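Side-chain contacts in dephospho-CoA kinase (Campylobacter jejuni subsp. jejuni serotype O:2, PDB 4ZO4), which probably phosphorylates the 3'-hydroxyl group of dephospho-coenzyme A at the expense of ATP, the last step of coenzyme A biosynthesis: residues 18-23 with 183-188; 22-27 with 194-199; 126-131 with 172-177. All blocks are in the same frame, centred on the assembly; numbering follows the deposited sequence.

Contact 1: 18-23 with 183-188; sequences KSTFIE and NSYADF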
loop_
_atom_site.group_PDB
_atom_site.type_symbol
_atom_site.label_atom_id
_atom_site.label_comp_id
_atom_site.label_asym_id
_atom_site.label_seq_id
_atom_site.Cartn_x
_atom_site.Cartn_y
_atom_site.Cartn_z
ATOM N N LYS A 18 -12.294 17.449 -18.545
ATOM C CA LYS A 18 -11.501 18.468 -17.912
ATOM C C LYS A 18 -10.996 19.545 -18.895
ATOM O O LYS A 18 -10.949 20.745 -18.571
ATOM C CB LYS A 18 -10.303 17.750 -17.315
ATOM C CG LYS A 18 -9.488 18.520 -16.301
ATOM C CD LYS A 18 -8.433 17.612 -15.661
ATOM C CE LYS A 18 -7.573 16.868 -16.693
ATOM N NZ LYS A 18 -6.242 16.489 -16.151
ATOM N N SER A 19 -10.583 19.118 -20.087
ATOM C CA SER A 19 -9.905 20.004 -21.039
ATOM C C SER A 19 -10.904 20.863 -21.800
ATOM O O SER A 19 -10.600 21.993 -22.198
ATOM C CB SER A 19 -9.104 19.187 -22.030
ATOM O OG SER A 19 -9.959 18.257 -22.663
ATOM N N THR A 20 -12.086 20.307 -22.032
ATOM C CA THR A 20 -13.170 21.053 -22.637
ATOM C C THR A 20 -13.665 22.154 -21.692
ATOM O O THR A 20 -13.797 23.306 -22.118
ATOM C CB THR A 20 -14.329 20.125 -23.017
ATOM O OG1 THR A 20 -13.988 19.381 -24.195
ATOM C CG2 THR A 20 -15.604 20.930 -23.258
ATOM N N PHE A 21 -13.924 21.822 -20.424
ATOM C CA PHE A 21 -14.327 22.835 -19.445
ATOM C C PHE A 21 -13.295 23.933 -19.341
ATOM O O PHE A 21 -13.630 25.070 -19.010
ATOM C CB PHE A 21 -14.520 22.259 -18.064
ATOM C CG PHE A 21 -14.962 23.275 -17.051
ATOM C CD1 PHE A 21 -16.278 23.337 -16.646
ATOM C CD2 PHE A 21 -14.062 24.164 -16.500
ATOM C CE1 PHE A 21 -16.690 24.283 -15.724
ATOM C CE2 PHE A 21 -14.463 25.102 -15.569
ATOM C CZ PHE A 21 -15.776 25.157 -15.176
ATOM N N ILE A 22 -12.045 23.589 -19.621
ATOM C CA ILE A 22 -10.944 24.574 -19.632
ATOM C C ILE A 22 -10.837 25.363 -20.938
ATOM O O ILE A 22 -10.563 26.568 -20.916
ATOM C CB ILE A 22 -9.606 23.888 -19.294
ATOM C CG1 ILE A 22 -9.611 23.474 -17.803
ATOM C CG2 ILE A 22 -8.413 24.783 -19.639
ATOM C CD1 ILE A 22 -9.598 24.632 -16.821
ATOM N N GLU A 23 -11.066 24.700 -22.070
ATOM C CA GLU A 23 -11.099 25.391 -23.348
ATOM C C GLU A 23 -12.181 26.473 -23.321
ATOM O O GLU A 23 -11.957 27.604 -23.744
ATOM C CB GLU A 23 -11.357 24.412 -24.489
ATOM C CG GLU A 23 -11.730 25.091 -25.796
ATOM C CD GLU A 23 -10.770 26.222 -26.150
ATOM O OE1 GLU A 23 -9.569 25.937 -26.362
ATOM O OE2 GLU A 23 -11.210 27.396 -26.210
ATOM N N ASN A 183 -24.918 13.182 -21.748
ATOM C CA ASN A 183 -25.537 13.378 -23.044
ATOM C C ASN A 183 -24.465 13.787 -24.064
ATOM O O ASN A 183 -23.280 13.552 -23.826
ATOM C CB ASN A 183 -26.667 14.398 -22.906
ATOM C CG ASN A 183 -27.748 14.216 -23.955
ATOM O OD1 ASN A 183 -27.594 14.638 -25.094
ATOM N ND2 ASN A 183 -28.844 13.606 -23.575
ATOM N N SER A 184 -24.873 14.410 -25.173
ATOM C CA SER A 184 -23.971 14.740 -26.280
ATOM C C SER A 184 -22.886 15.768 -25.955
ATOM O O SER A 184 -22.927 16.438 -24.917
ATOM C CB SER A 184 -24.791 15.303 -27.439
ATOM O OG SER A 184 -25.311 16.577 -27.099
ATOM N N TYR A 185 -21.944 15.909 -26.887
ATOM C CA TYR A 185 -20.866 16.901 -26.792
ATOM C C TYR A 185 -21.451 18.271 -26.527
ATOM O O TYR A 185 -21.105 18.957 -25.562
ATOM C CB TYR A 185 -20.087 16.962 -28.113
ATOM C CG TYR A 185 -18.601 16.726 -27.993
ATOM C CD1 TYR A 185 -17.986 15.683 -28.695
ATOM C CD2 TYR A 185 -17.809 17.541 -27.189
ATOM C CE1 TYR A 185 -16.625 15.457 -28.597
ATOM C CE2 TYR A 185 -16.447 17.321 -27.087
ATOM C CZ TYR A 185 -15.863 16.276 -27.794
ATOM O OH TYR A 185 -14.509 16.051 -27.705
ATOM N N ALA A 186 -22.362 18.637 -27.417
ATOM C CA ALA A 186 -22.944 19.973 -27.500
ATOM C C ALA A 186 -23.572 20.370 -26.183
ATOM O O ALA A 186 -23.338 21.458 -25.658
ATOM C CB ALA A 186 -23.991 19.982 -28.601
ATOM N N ASP A 187 -24.387 19.459 -25.669
ATOM C CA ASP A 187 -25.081 19.663 -24.410
ATOM C C ASP A 187 -24.078 19.827 -23.256
ATOM O O ASP A 187 -24.269 20.650 -22.366
ATOM C CB ASP A 187 -26.005 18.475 -24.164
ATOM C CG ASP A 187 -27.002 18.723 -23.065
ATOM O OD1 ASP A 187 -27.836 19.632 -23.250
ATOM O OD2 ASP A 187 -26.990 17.983 -22.042
ATOM N N PHE A 188 -23.005 19.045 -23.270
ATOM C CA PHE A 188 -21.996 19.176 -22.232
ATOM C C PHE A 188 -21.396 20.574 -22.252
ATOM O O PHE A 188 -21.261 21.196 -21.196
ATOM C CB PHE A 188 -20.896 18.122 -22.383
ATOM C CG PHE A 188 -19.689 18.391 -21.537
ATOM C CD1 PHE A 188 -19.815 18.569 -20.159
ATOM C CD2 PHE A 188 -18.421 18.456 -22.109
ATOM C CE1 PHE A 188 -18.705 18.825 -19.363
ATOM C CE2 PHE A 188 -17.310 18.719 -21.324
ATOM C CZ PHE A 188 -17.455 18.906 -19.948
#

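Contact 2: 22-27 with 194-199; sequences IEIANS and KVIQEI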
loop_
_atom_site.group_PDB
_atom_site.type_symbol
_atom_site.label_atom_id
_atom_site.label_comp_id
_atom_site.label_asym_id
_atom_site.label_seq_id
_atom_site.Cartn_x
_atom_site.Cartn_y
_atom_site.Cartn_z
ATOM N N ILE A 22 -12.045 23.589 -19.621
ATOM C CA ILE A 22 -10.944 24.574 -19.632
ATOM C C ILE A 22 -10.837 25.363 -20.938
ATOM O O ILE A 22 -10.563 26.568 -20.916
ATOM C CB ILE A 22 -9.606 23.888 -19.294
ATOM C CG1 ILE A 22 -9.611 23.474 -17.803
ATOM C CG2 ILE A 22 -8.413 24.783 -19.639
ATOM C CD1 ILE A 22 -9.598 24.632 -16.821
ATOM N N GLU A 23 -11.066 24.700 -22.070
ATOM C CA GLU A 23 -11.099 25.391 -23.348
ATOM C C GLU A 23 -12.181 26.473 -23.321
ATOM O O GLU A 23 -11.957 27.604 -23.744
ATOM C CB GLU A 23 -11.357 24.412 -24.489
ATOM C CG GLU A 23 -11.730 25.091 -25.796
ATOM C CD GLU A 23 -10.770 26.222 -26.150
ATOM O OE1 GLU A 23 -9.569 25.937 -26.362
ATOM O OE2 GLU A 23 -11.210 27.396 -26.210
ATOM N N ILE A 24 -13.344 26.114 -22.802
ATOM C CA ILE A 24 -14.465 27.040 -22.660
ATOM C C ILE A 24 -14.199 28.133 -21.601
ATOM O O ILE A 24 -14.556 29.284 -21.790
ATOM C CB ILE A 24 -15.763 26.241 -22.363
ATOM C CG1 ILE A 24 -16.158 25.427 -23.616
ATOM C CG2 ILE A 24 -16.890 27.155 -21.905
ATOM C CD1 ILE A 24 -16.980 24.173 -23.355
ATOM N N ALA A 25 -13.555 27.786 -20.491
ATOM C CA ALA A 25 -13.251 28.784 -19.463
ATOM C C ALA A 25 -12.264 29.851 -19.975
ATOM O O ALA A 25 -12.369 31.037 -19.624
ATOM C CB ALA A 25 -12.705 28.099 -18.236
ATOM N N ASN A 26 -11.303 29.424 -20.792
ATOM C CA ASN A 26 -10.330 30.334 -21.379
ATOM C C ASN A 26 -11.020 31.278 -22.322
ATOM O O ASN A 26 -10.876 32.503 -22.217
ATOM C CB ASN A 26 -9.261 29.577 -22.170
ATOM C CG ASN A 26 -8.177 28.977 -21.291
ATOM O OD1 ASN A 26 -7.409 28.144 -21.751
ATOM N ND2 ASN A 26 -8.101 29.402 -20.037
ATOM N N SER A 27 -11.779 30.705 -23.249
ATOM C CA SER A 27 -12.441 31.516 -24.267
ATOM C C SER A 27 -13.294 32.563 -23.560
ATOM O O SER A 27 -13.153 33.737 -23.821
ATOM C CB SER A 27 -13.217 30.646 -25.257
ATOM O OG SER A 27 -14.243 29.913 -24.626
ATOM N N LYS A 194 -23.122 27.522 -18.446
ATOM C CA LYS A 194 -24.060 27.818 -17.352
ATOM C C LYS A 194 -23.342 27.919 -15.989
ATOM O O LYS A 194 -23.592 28.845 -15.223
ATOM C CB LYS A 194 -25.179 26.770 -17.307
ATOM C CG LYS A 194 -26.177 26.913 -16.158
ATOM C CD LYS A 194 -27.055 25.666 -16.032
ATOM C CE LYS A 194 -27.850 25.614 -14.724
ATOM N NZ LYS A 194 -28.327 24.225 -14.377
ATOM N N VAL A 195 -22.441 26.982 -15.695
ATOM C CA VAL A 195 -21.701 26.995 -14.422
ATOM C C VAL A 195 -20.706 28.150 -14.384
ATOM O O VAL A 195 -20.679 28.906 -13.419
ATOM C CB VAL A 195 -20.971 25.643 -14.160
ATOM C CG1 VAL A 195 -19.818 25.800 -13.175
ATOM C CG2 VAL A 195 -21.960 24.597 -13.638
ATOM N N ILE A 196 -19.893 28.284 -15.425
ATOM C CA ILE A 196 -18.923 29.364 -15.475
ATOM C C ILE A 196 -19.565 30.732 -15.339
ATOM O O ILE A 196 -19.006 31.609 -14.697
ATOM C CB ILE A 196 -18.106 29.338 -16.762
ATOM C CG1 ILE A 196 -17.136 28.142 -16.737
ATOM C CG2 ILE A 196 -17.319 30.639 -16.899
ATOM C CD1 ILE A 196 -16.559 27.746 -18.089
ATOM N N GLN A 197 -20.725 30.915 -15.958
ATOM C CA GLN A 197 -21.543 32.098 -15.720
ATOM C C GLN A 197 -21.927 32.233 -14.251
ATOM O O GLN A 197 -21.706 33.271 -13.653
ATOM C CB GLN A 197 -22.830 32.038 -16.536
ATOM C CG GLN A 197 -22.682 32.312 -18.030
ATOM C CD GLN A 197 -24.037 32.449 -18.721
ATOM O OE1 GLN A 197 -24.874 31.519 -18.732
ATOM N NE2 GLN A 197 -24.264 33.626 -19.301
ATOM N N GLU A 198 -22.514 31.184 -13.677
ATOM C CA GLU A 198 -22.994 31.238 -12.289
ATOM C C GLU A 198 -21.876 31.620 -11.341
ATOM O O GLU A 198 -22.074 32.335 -10.364
ATOM C CB GLU A 198 -23.570 29.889 -11.860
ATOM C CG GLU A 198 -24.920 29.536 -12.456
ATOM C CD GLU A 198 -26.087 30.177 -11.719
ATOM O OE1 GLU A 198 -26.933 29.400 -11.207
ATOM O OE2 GLU A 198 -26.158 31.437 -11.655
ATOM N N ILE A 199 -20.696 31.106 -11.640
ATOM C CA ILE A 199 -19.487 31.511 -10.976
ATOM C C ILE A 199 -19.133 32.959 -11.307
ATOM O O ILE A 199 -18.768 33.720 -10.402
ATOM C CB ILE A 199 -18.333 30.581 -11.396
ATOM C CG1 ILE A 199 -18.384 29.286 -10.584
ATOM C CG2 ILE A 199 -16.983 31.266 -11.222
ATOM C CD1 ILE A 199 -17.443 28.210 -11.085
#

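Contact 3: 126-131 with 172-177; sequences AYENLG and LKKADF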
loop_
_atom_site.group_PDB
_atom_site.type_symbol
_atom_site.label_atom_id
_atom_site.label_comp_id
_atom_site.label_asym_id
_atom_site.label_seq_id
_atom_site.Cartn_x
_atom_site.Cartn_y
_atom_site.Cartn_z
ATOM N N ALA A 126 -3.590 17.757 -0.043
ATOM C CA ALA A 126 -5.053 17.746 0.029
ATOM C C ALA A 126 -5.575 19.129 -0.354
ATOM O O ALA A 126 -5.639 20.038 0.480
ATOM C CB ALA A 126 -5.516 17.358 1.424
ATOM N N TYR A 127 -5.952 19.273 -1.623
ATOM C CA TYR A 127 -6.306 20.576 -2.199
ATOM C C TYR A 127 -7.765 20.997 -1.980
ATOM O O TYR A 127 -8.167 22.069 -2.427
ATOM C CB TYR A 127 -5.990 20.569 -3.702
ATOM C CG TYR A 127 -4.509 20.373 -4.024
ATOM C CD1 TYR A 127 -3.625 21.455 -4.035
ATOM C CD2 TYR A 127 -3.995 19.100 -4.327
ATOM C CE1 TYR A 127 -2.281 21.282 -4.338
ATOM C CE2 TYR A 127 -2.642 18.911 -4.619
ATOM C CZ TYR A 127 -1.795 20.007 -4.628
ATOM O OH TYR A 127 -0.467 19.839 -4.919
ATOM N N GLU A 128 -8.545 20.185 -1.272
ATOM C CA GLU A 128 -9.980 20.468 -1.083
ATOM C C GLU A 128 -10.216 21.694 -0.189
ATOM O O GLU A 128 -11.259 22.350 -0.272
ATOM C CB GLU A 128 -10.728 19.269 -0.474
ATOM C CG GLU A 128 -10.263 17.878 -0.908
ATOM C CD GLU A 128 -9.442 17.158 0.153
ATOM O OE1 GLU A 128 -9.885 17.104 1.324
ATOM O OE2 GLU A 128 -8.361 16.630 -0.189
ATOM N N ASN A 129 -9.233 21.991 0.651
ATOM C CA ASN A 129 -9.356 23.000 1.687
ATOM C C ASN A 129 -8.950 24.371 1.180
ATOM O O ASN A 129 -9.168 25.377 1.865
ATOM C CB ASN A 129 -8.459 22.632 2.868
ATOM C CG ASN A 129 -8.450 21.148 3.141
ATOM O OD1 ASN A 129 -7.457 20.467 2.867
ATOM N ND2 ASN A 129 -9.572 20.623 3.639
ATOM N N LEU A 130 -8.351 24.406 -0.011
ATOM C CA LEU A 130 -7.853 25.646 -0.593
ATOM C C LEU A 130 -8.965 26.415 -1.301
ATOM O O LEU A 130 -8.952 27.640 -1.300
ATOM C CB LEU A 130 -6.704 25.368 -1.572
ATOM C CG LEU A 130 -5.592 24.464 -1.047
ATOM C CD1 LEU A 130 -4.398 24.414 -1.991
ATOM C CD2 LEU A 130 -5.165 24.913 0.343
ATOM N N GLY A 131 -9.915 25.702 -1.899
ATOM C CA GLY A 131 -10.988 26.325 -2.657
ATOM C C GLY A 131 -12.150 25.385 -2.901
ATOM O O GLY A 131 -12.442 24.514 -2.076
ATOM N N LEU A 172 -16.223 11.771 -5.459
ATOM C CA LEU A 172 -17.259 12.808 -5.521
ATOM C C LEU A 172 -17.710 13.234 -4.119
ATOM O O LEU A 172 -18.045 14.394 -3.882
ATOM C CB LEU A 172 -18.457 12.295 -6.302
ATOM C CG LEU A 172 -18.205 11.888 -7.752
ATOM C CD1 LEU A 172 -19.508 11.393 -8.356
ATOM C CD2 LEU A 172 -17.644 13.026 -8.600
ATOM N N LYS A 173 -17.703 12.298 -3.187
ATOM C CA LYS A 173 -17.936 12.600 -1.773
ATOM C C LYS A 173 -17.188 13.848 -1.295
ATOM O O LYS A 173 -17.532 14.400 -0.246
ATOM C CB LYS A 173 -17.535 11.401 -0.896
ATOM C CG LYS A 173 -18.114 10.063 -1.388
ATOM C CD LYS A 173 -18.488 9.098 -0.290
ATOM C CE LYS A 173 -19.373 7.982 -0.829
ATOM N NZ LYS A 173 -19.523 6.865 0.168
ATOM N N LYS A 174 -16.169 14.276 -2.049
ATOM C CA LYS A 174 -15.408 15.491 -1.746
ATOM C C LYS A 174 -15.507 16.653 -2.777
ATOM O O LYS A 174 -14.871 17.681 -2.609
ATOM C CB LYS A 174 -13.938 15.119 -1.487
ATOM C CG LYS A 174 -13.694 14.441 -0.139
ATOM C CD LYS A 174 -12.264 13.909 -0.026
ATOM C CE LYS A 174 -12.149 12.465 -0.513
ATOM N NZ LYS A 174 -10.746 11.936 -0.512
ATOM N N ALA A 175 -16.314 16.504 -3.815
ATOM C CA ALA A 175 -16.688 17.630 -4.705
ATOM C C ALA A 175 -17.726 18.599 -4.113
ATOM O O ALA A 175 -18.653 18.178 -3.398
ATOM C CB ALA A 175 -17.238 17.089 -6.015
ATOM N N ASP A 176 -17.581 19.889 -4.446
ATOM C CA ASP A 176 -18.632 20.892 -4.173
ATOM C C ASP A 176 -19.652 20.936 -5.315
ATOM O O ASP A 176 -20.846 21.065 -5.088
ATOM C CB ASP A 176 -18.046 22.297 -4.015
ATOM C CG ASP A 176 -16.943 22.374 -2.975
ATOM O OD1 ASP A 176 -17.246 22.171 -1.785
ATOM O OD2 ASP A 176 -15.783 22.659 -3.367
ATOM N N PHE A 177 -19.164 20.828 -6.544
ATOM C CA PHE A 177 -19.981 21.002 -7.732
ATOM C C PHE A 177 -19.691 19.902 -8.743
ATOM O O PHE A 177 -18.574 19.751 -9.203
ATOM C CB PHE A 177 -19.689 22.368 -8.376
ATOM C CG PHE A 177 -19.731 23.523 -7.408
ATOM C CD1 PHE A 177 -20.835 23.708 -6.568
ATOM C CD2 PHE A 177 -18.696 24.448 -7.354
ATOM C CE1 PHE A 177 -20.893 24.774 -5.677
ATOM C CE2 PHE A 177 -18.750 25.526 -6.473
ATOM C CZ PHE A 177 -19.844 25.683 -5.627
#

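Contact 1: 18-23 with 183-188
Thr20 and Phe188 reach for each other from opposite directions, and the methyl of the threonine comes obliquely against the CE2-CD2 side of the phenyl ring. Thr20 CG2 lies 3.4 Å from Phe188 CE2, and CD2 is the next ring atom it meets. The phenylalanine extends across the gap because its CG stands anti to the backbone N (chi1 167°), and its ring also rests on Ile136 of a sheet strand. Threonine suits the spot by having two different branches: the methyl serves the apolar ring, while OG1, turned back beside its own backbone N, makes a weak hydrogen bond to Cys16 O one helical turn earlier. That hydroxyl also faces Tyr185, lying near the plane of the phenol ring at its edge, with OG1 4.3 Å from Tyr185 CE2. Helix 185-200 starts here: Ser184 is its N-cap, and OG accepts a weak bond from Asp187 N. Thr20, which carries the contact, belongs with Lys18 and Ser19 to the predicted ATP site; the contact sets the start of the C-terminal helix against the first turns of the helix that follows the P-loop (Walker A) of a P-loop kinase.

Contact 2: 22-27 with 194-199
Ile196 sends its side chain toward helix 15-27 and ends on Ala25 and Ile24. Its CB points at that helix but is still 5.7 Å from Ala25 CB, so the touching is left to the far end of the CG1 branch. CG1 stands anti to the carbonyl carbon, beside the backbone N (chi1 -71°), and has Phe21, one turn before Ala25 on the facing helix, as a neighbour. The side chain as a whole also touches Leu28 and Phe30 in the loop after helix 15-27. From CG1 the chain runs on extended, and CD1 settles against the backbone of Ala25, 3.7 Å from Ala25 CA and 3.8 Å from Ala25 N. The same methyl is 3.9 Å from Ala25 CB and 3.9 Å from Ile24 CG2.

Two helices of a P-loop kinase fold pack together here: the one after the nucleotide-binding loop and the C-terminal one, both also leaning on the parallel sheet, where Ala25 and Ile199 each touch Phe115. Alanine suits its place because a lone methyl lets the longer isoleucine tip come down onto the main chain, and Ala25 CA lies 7.0 Å from Ile196 CA. Ile24 crosses Ile196 obliquely and offers the CG2 methyl, the branch anti to its backbone N; elsewhere its side chain touches Arg189, Cys192 and Val193, lengthening its contact with helix 185-200. Isoleucine suits both places: Ile24 offers the methyl of its short branch and Ile196 the tip of its long one. Beside them, Ser27 folds its hydroxyl back onto its own helix, where OG donates to Ile24 O at 2.9 Å, the donor tilted 34° from the carbonyl plane.

Contact 3: 126-131 with 172-177
Glu128 and Lys174 face each other across the gap between two loops, and their pairing is loosely electrostatic. Glu128 OE1 comes 4.2 Å from Lys174 CD, alongside the aliphatic part of the lysine, whereas Glu128 OE2 and Lys174 NZ are 5.3 Å apart, too far for a salt bridge. The opposite charges would still be expected to attract weakly, and such long, flexible residues suit the protein surface. A second charged pair lies within the later loop's own neighbourhood, where Lys173 forms a salt bridge to Glu170.

Polar approach of another sort joins Gly131 to Asp176. Gly131 O and Asp176 OD2 are 4.0 Å apart, two oxygens that do not bond to each other. The carboxylate is held by Val133, whose backbone N donates a hydrogen bond to Asp176 OD2. An aspartate suits the place because its short side chain, with CG beside its own backbone N (chi1 -54°), puts a carboxylate oxygen close to the main chain of the adjoining strand.

These loops lead into neighbouring parallel strands, 132-136 and 177-179, which are joined by a crossover through helices 144-151 and 155-172; backbone bonds of Asp176 with Val133, and of Phe177 with Val133 and Val135, pair them. The contact thus lies beside the place where the last two strands of the kinase sheet come together.

The backbone differs on the two sides. Gly131 is extended, with phi -163° and psi -148°, a region that glycine enters more readily than residues with a side chain. In the other segment, a type I turn from Leu172 to Ala175, which carries Lys174 toward Glu128, follows helix 155-172; Ala175 N bonds to Leu172 O at 2.7 Å. Within 172-177, Asp176 CB lies 3.8 Å above the ring plane of Phe177, over its centre.

Contacts 1 and 2 are successive parts of one interface between helices 15-27 and 185-200, their centres 10 Å apart. Phe21 joins them directly, its CZ lying 3.6 Å from Ile196 CG1. Contact 1 includes three residues of the predicted ATP site, and contact 2 continues the helix packing away from the P-loop; Ile24 remains about 4 Å, side chain to side chain, from Thr20. Contact 3 lies away from that site, among the loops leading into strands 132-136 and 177-179. Its centre is 21 Å from that of contact 1 and 19 Å from that of contact 2, with nearest atoms about 8 Å and about 5 Å apart respectively.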